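Glycerate dehydrogenase (Bacillus sp. 5mfcol3.1, PDB 6P2I) probably reduces acyclic imino acids to amino acids with NADPH, using a fold of the D-2-hydroxyacid dehydrogenase family. Local coordinates at residues I233-L238 against L255-D260. Numbering follows the deposited sequence.
Sequences IDEQAL and LTYYKD
E235, in the first turn of helix 235-243, reaches across to T256 and holds it by backbone and side chain at once. With CG anti to the backbone N (chi1 -162°) and the chain extended beyond it, the glutamate carries its carboxylate clear of the helix, with the CA atoms of E235 and T256 7.5 Å apart. The side chain of T256 points at it from the opposite direction. The backbone N of T256 donates to E235 OE1 over 2.8 Å in a nearly straight bond (169°), on the syn side and close to the carboxylate plane. The hydroxyl OG1 gives its proton to E235 OE2, also at 2.8 Å, but from well above that plane. Threonine suits this place because its hydroxyl stands beside its own backbone N, so both donors face one carboxylate; CG2 lies against E235 OE1 at 3.4 Å. L255 lays its CB alongside E235 OE1, 3.6 Å away, and its side chain also touches I264; the Y257 ring passes obliquely near OE2 through CE1. D234 is the N-cap: its short carboxylate can fold back so that OD1 accepts from A237 N at 3.0 Å, a first-turn amide with no helical carbonyl to bond. Within the Rossmann-type coenzyme domain the contact ties the start of helix 235-243 to the loop following strand 249-252; the side chain of L255 is about 12 Å from the bound NADP. The two bonds from T256 engage both oxygens and should restrict the carboxylate's rotation; N261 ND2 gives OE2 a second donor, and three neutral donors would probably stabilise the charged form.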
loop_
_atom_site.group_PDB
_atom_site.type_symbol
_atom_site.label_atom_id
_atom_site.label_comp_id
_atom_site.label_asym_id
_atom_site.label_seq_id
_atom_site.Cartn_x
_atom_site.Cartn_y
_atom_site.Cartn_z
ATOM N N ILE A 233 -0.759 18.688 13.707
ATOM C CA ILE A 233 -2.100 18.263 14.094
ATOM C C ILE A 233 -2.288 18.529 15.579
ATOM O O ILE A 233 -1.342 18.392 16.363
ATOM C CB ILE A 233 -2.316 16.764 13.796
ATOM C CG1 ILE A 233 -1.916 16.439 12.353
ATOM C CG2 ILE A 233 -3.755 16.359 14.094
ATOM C CD1 ILE A 233 -2.025 14.957 12.009
ATOM N N ASP A 234 -3.509 18.914 15.963
ATOM C CA ASP A 234 -3.901 18.817 17.365
ATOM C C ASP A 234 -3.942 17.336 17.720
ATOM O O ASP A 234 -4.961 16.666 17.513
ATOM C CB ASP A 234 -5.255 19.491 17.611
ATOM C CG ASP A 234 -5.646 19.534 19.085
ATOM O OD1 ASP A 234 -5.284 18.616 19.858
ATOM O OD2 ASP A 234 -6.345 20.495 19.470
ATOM N N GLU A 235 -2.829 16.813 18.238
ATOM C CA GLU A 235 -2.695 15.367 18.378
ATOM C C GLU A 235 -3.651 14.801 19.416
ATOM O O GLU A 235 -4.128 13.670 19.261
ATOM C CB GLU A 235 -1.259 15.013 18.738
ATOM C CG GLU A 235 -0.911 13.573 18.489
ATOM C CD GLU A 235 0.548 13.301 18.755
ATOM O OE1 GLU A 235 1.314 13.244 17.771
ATOM O OE2 GLU A 235 0.917 13.176 19.951
ATOM N N GLN A 236 -3.938 15.563 20.474
ATOM C CA GLN A 236 -4.927 15.126 21.451
ATOM C C GLN A 236 -6.305 15.028 20.818
ATOM O O GLN A 236 -7.051 14.076 21.082
ATOM C CB GLN A 236 -4.951 16.080 22.647
ATOM C CG GLN A 236 -3.771 15.913 23.583
ATOM C CD GLN A 236 -3.956 16.657 24.887
ATOM O OE1 GLN A 236 -4.458 17.782 24.909
ATOM N NE2 GLN A 236 -3.561 16.026 25.988
ATOM N N ALA A 237 -6.666 16.002 19.979
ATOM C CA ALA A 237 -7.949 15.925 19.289
ATOM C C ALA A 237 -7.976 14.751 18.320
ATOM O O ALA A 237 -9.007 14.082 18.179
ATOM C CB ALA A 237 -8.241 17.232 18.553
ATOM N N LEU A 238 -6.852 14.479 17.651
ATOM C CA LEU A 238 -6.797 13.340 16.740
ATOM C C LEU A 238 -6.983 12.033 17.496
ATOM O O LEU A 238 -7.673 11.123 17.020
ATOM C CB LEU A 238 -5.473 13.341 15.971
ATOM C CG LEU A 238 -5.272 12.215 14.944
ATOM C CD1 LEU A 238 -6.443 12.137 13.971
ATOM C CD2 LEU A 238 -3.960 12.360 14.183
ATOM N N LEU A 255 4.886 11.212 15.371
ATOM C CA LEU A 255 4.039 11.653 16.471
ATOM C C LEU A 255 4.807 12.711 17.243
ATOM O O LEU A 255 6.038 12.762 17.181
ATOM C CB LEU A 255 3.662 10.514 17.426
ATOM C CG LEU A 255 2.967 9.279 16.860
ATOM C CD1 LEU A 255 2.839 8.286 17.991
ATOM C CD2 LEU A 255 1.613 9.640 16.311
ATOM N N THR A 256 4.083 13.553 17.993
ATOM C CA THR A 256 4.790 14.582 18.764
ATOM C C THR A 256 5.667 13.965 19.851
ATOM O O THR A 256 6.675 14.560 20.249
ATOM C CB THR A 256 3.811 15.588 19.380
ATOM O OG1 THR A 256 3.021 14.951 20.392
ATOM C CG2 THR A 256 2.902 16.181 18.318
ATOM N N TYR A 257 5.292 12.787 20.345
ATOM C CA TYR A 257 6.115 11.979 21.234
ATOM C C TYR A 257 5.607 10.549 21.148
ATOM O O TYR A 257 4.495 10.302 20.676
ATOM C CB TYR A 257 6.078 12.494 22.683
ATOM C CG TYR A 257 4.741 12.319 23.371
ATOM C CD1 TYR A 257 3.698 13.205 23.137
ATOM C CD2 TYR A 257 4.524 11.270 24.258
ATOM C CE1 TYR A 257 2.472 13.051 23.764
ATOM C CE2 TYR A 257 3.306 11.112 24.897
ATOM C CZ TYR A 257 2.283 12.001 24.642
ATOM O OH TYR A 257 1.070 11.846 25.270
ATOM N N TYR A 258 6.429 9.603 21.606
ATOM C CA TYR A 258 6.101 8.190 21.466
ATOM C C TYR A 258 5.861 7.500 22.805
ATOM O O TYR A 258 4.797 6.911 22.997
ATOM C CB TYR A 258 7.199 7.469 20.672
ATOM C CG TYR A 258 7.091 7.756 19.198
ATOM C CD1 TYR A 258 7.584 8.944 18.674
ATOM C CD2 TYR A 258 6.476 6.853 18.333
ATOM C CE1 TYR A 258 7.479 9.231 17.338
ATOM C CE2 TYR A 258 6.361 7.130 16.982
ATOM C CZ TYR A 258 6.867 8.320 16.491
ATOM O OH TYR A 258 6.762 8.609 15.152
ATOM N N LYS A 259 6.812 7.554 23.736
ATOM C CA LYS A 259 6.634 6.841 24.998
ATOM C C LYS A 259 5.355 7.290 25.697
ATOM O O LYS A 259 5.141 8.485 25.919
ATOM C CB LYS A 259 7.841 7.049 25.920
ATOM C CG LYS A 259 7.702 6.316 27.251
ATOM C CD LYS A 259 9.014 6.228 28.013
ATOM C CE LYS A 259 8.833 5.486 29.333
ATOM N NZ LYS A 259 8.356 4.091 29.127
ATOM N N ASP A 260 4.487 6.325 26.002
ATOM C CA ASP A 260 3.231 6.524 26.724
ATOM C C ASP A 260 2.224 7.378 25.957
ATOM O O ASP A 260 1.228 7.823 26.543
ATOM C CB ASP A 260 3.466 7.132 28.115
ATOM C CG ASP A 260 4.212 6.193 29.044
ATOM O OD1 ASP A 260 4.078 4.961 28.876
ATOM O OD2 ASP A 260 4.932 6.687 29.940
#